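Local coordinates for cysteine hydrolase (Pseudomonas syringae pv. phaseolicola 1448A, PDB 3IRV), which is probably a hydrolase of the isochorismatase-like cysteine hydrolase family, at residues P20-Q31 against A63-I73. Sequence-based numbering, arbitrary orientation. Where two conformers were deposited one is given.
Sequences PLRTAVIVVDMQ and AQVMVIYLRHI
Leu-70 packs against Val-28 and Ile-26 on one face of a parallel strand pair, while Val-27 and Tyr-69 meet on the other. Leu-70 and Val-28 lie side by side, pointing the same way, with CD1 of the first 4.0 Å from CG2 of the second; in one of its two conformers Ile-26 puts CG2 3.7 Å from Leu-70 CG. Val-27 and Tyr-69 also lie side by side: Val-27 CB is 4.0 Å from Tyr-69 CD1, and Val-27 CG1, anti to the backbone N (chi1 -175°), touches the same ring atom. Nearer the start, Val-65 and Val-25 cross at about a right angle through Val-65 CG1 and Val-25 CG2, while Val-65 CG2 packs on Pro-20 CB (3.8 Å).

A water links Thr-23 O to Met-66 N where the pairing begins. Val-25 and Val-27 then each donate and accept, as in Val-27 N to Ile-68 O (2.8 Å), before a bent bond from Asp-29 N to Leu-70 O. Gln-31 prolongs the pairing: its OE1 accepts from His-72 N (2.9 Å) and its NE2 donates to His-72 O (3.0 Å) almost straight (179°), fixing the amide's rotation. NE2 also bonds Val-102 O. A second water joins Val-27 O, Leu-70 O and Met-30 N.

Asp-29 OD2 forms a salt bridge with Lys-119, and Cys-152 lies beside Asp-29, consistent with the Asp-Lys-Cys triad of isochorismatase-like cysteine hydrolases. Strand 23-28 runs between strands 66-72 and 141-147; helix 50-62 covers Val-25 and Tyr-69, and helix 149-162 packs on Val-28 and Leu-70.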
ATOM      1  N   PRO A  20      21.947  15.621   0.344  1.00 20.37           N
ATOM      2  CA  PRO A  20      21.248  16.155   1.527  1.00 21.96           C
ATOM      3  C   PRO A  20      20.242  17.278   1.224  1.00 17.40           C
ATOM      4  O   PRO A  20      19.186  17.337   1.862  1.00 20.55           O
ATOM      5  CB  PRO A  20      22.392  16.670   2.408  1.00 21.87           C
ATOM      6  CG  PRO A  20      23.591  15.890   1.963  1.00 27.12           C
ATOM      7  CD  PRO A  20      23.414  15.693   0.491  1.00 22.95           C
ATOM      8  N   LEU A  21      20.558  18.133   0.237  1.00 18.95           N
ATOM      9  CA  LEU A  21      19.692  19.238  -0.178  1.00 20.52           C
ATOM     10  C   LEU A  21      18.351  18.764  -0.746  1.00 17.80           C
ATOM     11  O   LEU A  21      17.360  19.509  -0.752  1.00 19.74           O
ATOM     12  CB  LEU A  21      20.383  20.098  -1.250  1.00 25.59           C
ATOM     13  CG  LEU A  21      21.741  20.739  -0.960  1.00 40.11           C
ATOM     14  CD1 LEU A  21      22.285  21.404  -2.234  1.00 41.45           C
ATOM     15  CD2 LEU A  21      21.632  21.739   0.176  1.00 35.24           C
ATOM     16  N   ARG A  22      18.341  17.529  -1.240  1.00 15.54           N
ATOM     17  CA  ARG A  22      17.156  17.012  -1.900  1.00 14.58           C
ATOM     18  C   ARG A  22      16.588  15.780  -1.184  1.00 14.27           C
ATOM     19  O   ARG A  22      15.875  14.980  -1.798  1.00 14.52           O
ATOM     20  CB  ARG A  22      17.456  16.686  -3.372  1.00 15.58           C
ATOM     21  CG  ARG A  22      17.880  17.907  -4.209  1.00 16.19           C
ATOM     22  CD  ARG A  22      17.801  17.607  -5.701  1.00 16.68           C
ATOM     23  NE  ARG A  22      16.410  17.481  -6.128  1.00 15.19           N
ATOM     24  CZ  ARG A  22      16.017  17.162  -7.360  1.00 17.20           C
ATOM     25  NH1 ARG A  22      16.933  16.899  -8.302  1.00 17.92           N
ATOM     26  NH2 ARG A  22      14.720  17.097  -7.644  1.00 19.27           N
ATOM     27  N   THR A  23      16.872  15.684   0.115  1.00 14.12           N
ATOM     28  CA  THR A  23      16.458  14.548   0.943  1.00 14.84           C
ATOM     29  C   THR A  23      15.662  15.024   2.159  1.00 14.66           C
ATOM     30  O   THR A  23      15.940  16.099   2.706  1.00 14.04           O
ATOM     31  CB  THR A  23      17.711  13.774   1.413  1.00 15.11           C
ATOM     32  OG1 THR A  23      18.450  13.375   0.255  1.00 13.75           O
ATOM     33  CG2 THR A  23      17.368  12.495   2.203  1.00 14.69           C
ATOM     34  N   ALA A  24      14.669  14.230   2.578  1.00 12.76           N
ATOM     35  CA  ALA A  24      14.013  14.482   3.849  1.00 11.49           C
ATOM     36  C   ALA A  24      13.845  13.175   4.605  1.00 13.00           C
ATOM     37  O   ALA A  24      13.693  12.122   3.999  1.00 15.73           O
ATOM     38  CB  ALA A  24      12.659  15.081   3.640  1.00 12.88           C
ATOM     39  N   VAL A  25      13.802  13.284   5.931  1.00 11.32           N
ATOM     40  CA  VAL A  25      13.461  12.141   6.791  1.00 10.24           C
ATOM     41  C   VAL A  25      12.014  12.278   7.188  1.00 14.22           C
ATOM     42  O   VAL A  25      11.583  13.360   7.590  1.00 15.18           O
ATOM     43  CB  VAL A  25      14.299  12.151   8.100  1.00 11.82           C
ATOM     44  CG1 VAL A  25      13.794  11.099   9.119  1.00 14.74           C
ATOM     45  CG2 VAL A  25      15.786  11.960   7.757  1.00 16.80           C
ATOM     46  N   ILE A  26      11.272  11.183   7.061  1.00 12.49           N
ATOM     47  CA  ILE A  26       9.874  11.182   7.466  0.50 10.90           C
ATOM     48  C   ILE A  26       9.693  10.221   8.647  1.00 13.97           C
ATOM     49  O   ILE A  26       9.958   9.014   8.552  1.00 14.06           O
ATOM     50  CB  ILE A  26       8.928  10.808   6.318  0.50 13.53           C
ATOM     51  CG1 ILE A  26       9.194  11.693   5.091  0.50 11.92           C
ATOM     52  CG2 ILE A  26       7.467  10.937   6.778  0.50 10.83           C
ATOM     53  CD1 ILE A  26       8.365  11.305   3.886  0.50 15.70           C
ATOM     54  N   VAL A  27       9.266  10.783   9.783  1.00 11.87           N
ATOM     55  CA  VAL A  27       9.060  10.001  11.013  1.00  9.86           C
ATOM     56  C   VAL A  27       7.559   9.731  11.149  1.00 14.70           C
ATOM     57  O   VAL A  27       6.766  10.643  11.466  1.00 13.51           O
ATOM     58  CB  VAL A  27       9.557  10.766  12.266  1.00 11.10           C
ATOM     59  CG1 VAL A  27       9.425   9.881  13.480  1.00 13.86           C
ATOM     60  CG2 VAL A  27      11.042  11.230  12.091  1.00 12.31           C
ATOM     61  N   VAL A  28       7.172   8.495  10.854  1.00 12.09           N
ATOM     62  CA  VAL A  28       5.751   8.168  10.750  1.00 11.39           C
ATOM     63  C   VAL A  28       5.129   7.803  12.096  1.00 13.74           C
ATOM     64  O   VAL A  28       5.481   6.759  12.685  1.00 11.78           O
ATOM     65  CB  VAL A  28       5.538   7.007   9.758  1.00 13.20           C
ATOM     66  CG1 VAL A  28       4.029   6.725   9.582  1.00 11.86           C
ATOM     67  CG2 VAL A  28       6.257   7.306   8.410  1.00 10.18           C
ATOM     68  N   ASP A  29       4.214   8.657  12.570  1.00 13.64           N
ATOM     69  CA  ASP A  29       3.280   8.334  13.650  1.00 10.06           C
ATOM     70  C   ASP A  29       3.962   7.837  14.939  1.00 12.09           C
ATOM     71  O   ASP A  29       3.468   6.912  15.600  1.00 12.35           O
ATOM     72  CB  ASP A  29       2.241   7.318  13.151  1.00 11.81           C
ATOM     73  CG  ASP A  29       1.304   7.922  12.108  1.00 15.27           C
ATOM     74  OD1 ASP A  29       1.428   9.142  11.841  1.00 16.78           O
ATOM     75  OD2 ASP A  29       0.487   7.165  11.547  1.00 19.73           O
ATOM     76  N   MET A  30       5.072   8.473  15.306  1.00 11.15           N
ATOM     77  CA  MET A  30       5.698   8.159  16.604  1.00 12.34           C
ATOM     78  C   MET A  30       4.994   8.905  17.752  1.00 11.41           C
ATOM     79  O   MET A  30       5.594   9.695  18.496  1.00 13.90           O
ATOM     80  CB  MET A  30       7.226   8.305  16.548  1.00 11.15           C
ATOM     81  CG  MET A  30       7.890   7.226  15.650  1.00 15.96           C
ATOM     82  SD  MET A  30       7.652   5.493  16.182  1.00  6.77           S
ATOM     83  CE  MET A  30       8.897   5.481  17.555  1.00 15.80           C
ATOM     84  N   GLN A  31       3.716   8.566  17.895  1.00 13.23           N
ATOM     85  CA  GLN A  31       2.794   9.224  18.817  1.00 12.25           C
ATOM     86  C   GLN A  31       2.598   8.351  20.042  1.00 12.45           C
ATOM     87  O   GLN A  31       2.752   7.104  19.986  1.00 13.80           O
ATOM     88  CB  GLN A  31       1.442   9.434  18.123  1.00 11.73           C
ATOM     89  CG  GLN A  31       1.497  10.412  16.942  1.00 11.26           C
ATOM     90  CD  GLN A  31       0.288  10.303  16.071  1.00 13.74           C
ATOM     91  OE1 GLN A  31       0.301   9.545  15.091  1.00 13.21           O
ATOM     92  NE2 GLN A  31      -0.793  11.016  16.429  1.00 11.83           N
ATOM     93  N   ALA A  63      23.199  17.761   9.092  1.00 20.15           N
ATOM     94  CA  ALA A  63      23.491  17.887   7.676  1.00 17.50           C
ATOM     95  C   ALA A  63      22.466  18.732   6.915  1.00 18.12           C
ATOM     96  O   ALA A  63      22.468  18.738   5.667  1.00 19.33           O
ATOM     97  CB  ALA A  63      23.599  16.506   7.058  1.00 21.32           C
ATOM     98  N   GLN A  64      21.573  19.389   7.661  1.00 21.48           N
ATOM     99  CA  GLN A  64      20.517  20.233   7.085  1.00 25.87           C
ATOM    100  C   GLN A  64      19.560  19.404   6.209  1.00 26.02           C
ATOM    101  O   GLN A  64      19.038  19.884   5.191  1.00 25.76           O
ATOM    102  CB  GLN A  64      21.120  21.423   6.307  1.00 30.08           C
ATOM    103  CG  GLN A  64      21.420  22.669   7.139  1.00 44.22           C
ATOM    104  CD  GLN A  64      22.307  22.399   8.337  1.00 61.17           C
ATOM    105  OE1 GLN A  64      23.411  21.863   8.203  1.00 70.93           O
ATOM    106  NE2 GLN A  64      21.828  22.766   9.524  1.00 71.45           N
ATOM    107  N   VAL A  65      19.362  18.144   6.602  1.00 17.91           N
ATOM    108  CA  VAL A  65      18.394  17.274   5.946  1.00 16.79           C
ATOM    109  C   VAL A  65      17.068  17.504   6.701  1.00 17.96           C
ATOM    110  O   VAL A  65      17.011  17.326   7.923  1.00 16.46           O
ATOM    111  CB  VAL A  65      18.807  15.784   6.022  1.00 18.38           C
ATOM    112  CG1 VAL A  65      17.647  14.867   5.593  1.00 16.23           C
ATOM    113  CG2 VAL A  65      20.036  15.521   5.141  1.00 18.61           C
ATOM    114  N   MET A  66      16.032  17.936   5.981  1.00 15.32           N
ATOM    115  CA  MET A  66      14.746  18.281   6.605  1.00 14.49           C
ATOM    116  C   MET A  66      14.138  17.092   7.315  1.00 13.25           C
ATOM    117  O   MET A  66      14.156  15.988   6.792  1.00 15.06           O
ATOM    118  CB  MET A  66      13.747  18.810   5.553  1.00 15.59           C
ATOM    119  CG  MET A  66      12.331  19.139   6.095  1.00 18.98           C
ATOM    120  SD  MET A  66      11.242  20.040   4.920  1.00 14.00           S
ATOM    121  CE  MET A  66      11.654  19.111   3.475  1.00 10.82           C
ATOM    122  N   VAL A  67      13.638  17.328   8.529  1.00 13.18           N
ATOM    123  CA  VAL A  67      12.955  16.313   9.305  1.00 10.93           C
ATOM    124  C   VAL A  67      11.462  16.633   9.356  1.00 14.53           C
ATOM    125  O   VAL A  67      11.080  17.738   9.766  1.00 14.59           O
ATOM    126  CB  VAL A  67      13.484  16.281  10.749  1.00 16.61           C
ATOM    127  CG1 VAL A  67      12.639  15.368  11.606  1.00 15.12           C
ATOM    128  CG2 VAL A  67      14.944  15.821  10.751  1.00 15.40           C
ATOM    129  N   ILE A  68      10.643  15.652   8.969  1.00 11.07           N
ATOM    130  CA  ILE A  68       9.177  15.796   8.940  1.00 11.66           C
ATOM    131  C   ILE A  68       8.552  14.717   9.803  1.00 14.53           C
ATOM    132  O   ILE A  68       8.840  13.540   9.614  1.00 14.59           O
ATOM    133  CB  ILE A  68       8.637  15.627   7.509  1.00 13.56           C
ATOM    134  CG1 ILE A  68       9.278  16.687   6.602  1.00 13.11           C
ATOM    135  CG2 ILE A  68       7.092  15.709   7.493  1.00 15.59           C
ATOM    136  CD1 ILE A  68       9.088  16.478   5.078  1.00 16.79           C
ATOM    137  N   TYR A  69       7.698  15.112  10.741  1.00 12.37           N
ATOM    138  CA  TYR A  69       6.944  14.140  11.537  1.00 11.78           C
ATOM    139  C   TYR A  69       5.535  14.032  10.984  1.00 14.79           C
ATOM    140  O   TYR A  69       4.920  15.047  10.699  1.00 13.41           O
ATOM    141  CB  TYR A  69       6.826  14.615  12.979  1.00 12.55           C
ATOM    142  CG  TYR A  69       8.117  14.685  13.746  1.00 11.53           C
ATOM    143  CD1 TYR A  69       8.421  13.684  14.680  1.00 11.95           C
ATOM    144  CD2 TYR A  69       9.020  15.775  13.593  1.00 10.87           C
ATOM    145  CE1 TYR A  69       9.607  13.737  15.441  1.00 12.04           C
ATOM    146  CE2 TYR A  69      10.204  15.831  14.341  1.00 13.10           C
ATOM    147  CZ  TYR A  69      10.488  14.807  15.266  1.00 12.23           C
ATOM    148  OH  TYR A  69      11.676  14.916  16.006  1.00 14.79           O
ATOM    149  N   LEU A  70       5.030  12.815  10.829  1.00 11.23           N
ATOM    150  CA  LEU A  70       3.616  12.622  10.509  1.00 10.97           C
ATOM    151  C   LEU A  70       2.890  12.292  11.808  1.00 14.46           C
ATOM    152  O   LEU A  70       3.434  11.572  12.671  1.00 12.78           O
ATOM    153  CB  LEU A  70       3.419  11.431   9.571  1.00 13.78           C
ATOM    154  CG  LEU A  70       4.159  11.538   8.241  1.00 13.81           C
ATOM    155  CD1 LEU A  70       3.788  10.341   7.385  1.00 14.33           C
ATOM    156  CD2 LEU A  70       3.852  12.859   7.531  1.00 14.48           C
ATOM    157  N   ARG A  71       1.678  12.816  11.958  1.00 13.98           N
ATOM    158  CA  ARG A  71       0.813  12.437  13.072  1.00 12.67           C
ATOM    159  C   ARG A  71      -0.550  12.061  12.538  1.00 13.68           C
ATOM    160  O   ARG A  71      -1.109  12.791  11.702  1.00 12.15           O
ATOM    161  CB  ARG A  71       0.642  13.603  14.055  1.00 14.40           C
ATOM    162  CG  ARG A  71       1.968  14.131  14.623  1.00 13.05           C
ATOM    163  CD  ARG A  71       1.742  15.200  15.722  1.00 12.06           C
ATOM    164  NE  ARG A  71       0.901  16.300  15.220  1.00 13.55           N
ATOM    165  CZ  ARG A  71       0.554  17.365  15.935  1.00 22.09           C
ATOM    166  NH1 ARG A  71       0.970  17.478  17.185  1.00 19.53           N
ATOM    167  NH2 ARG A  71      -0.228  18.308  15.400  1.00 17.33           N
ATOM    168  N   HIS A  72      -1.090  10.934  13.008  1.00 11.07           N
ATOM    169  CA  HIS A  72      -2.432  10.540  12.644  1.00 11.94           C
ATOM    170  C   HIS A  72      -3.377  11.176  13.656  1.00 12.99           C
ATOM    171  O   HIS A  72      -3.365  10.810  14.838  1.00 12.81           O
ATOM    172  CB  HIS A  72      -2.555   9.022  12.663  1.00 12.30           C
ATOM    173  CG  HIS A  72      -3.794   8.505  11.995  1.00 13.91           C
ATOM    174  ND1 HIS A  72      -4.023   7.160  11.763  1.00 13.97           N
ATOM    175  CD2 HIS A  72      -4.865   9.160  11.480  1.00 15.02           C
ATOM    176  CE1 HIS A  72      -5.179   7.013  11.143  1.00 18.57           C
ATOM    177  NE2 HIS A  72      -5.712   8.208  10.962  1.00 15.87           N
ATOM    178  N   ILE A  73      -4.149  12.156  13.198  1.00 11.45           N
ATOM    179  CA  ILE A  73      -4.989  12.975  14.074  1.00 11.86           C
ATOM    180  C   ILE A  73      -6.284  13.298  13.316  1.00 14.01           C
ATOM    181  O   ILE A  73      -6.237  13.694  12.123  1.00 14.43           O
ATOM    182  CB  ILE A  73      -4.287  14.295  14.436  1.00 10.96           C
ATOM    183  CG1 ILE A  73      -3.032  14.046  15.290  1.00 13.74           C
ATOM    184  CG2 ILE A  73      -5.249  15.203  15.245  1.00 14.51           C
ATOM    185  CD1 ILE A  73      -2.352  15.323  15.759  1.00 14.37           C
TER
HETATM  186  O   HOH W   1      16.648  18.659   3.195  1.00 17.09           O
HETATM  187  O   HOH W   2       5.775  11.159  14.091  1.00 13.19           O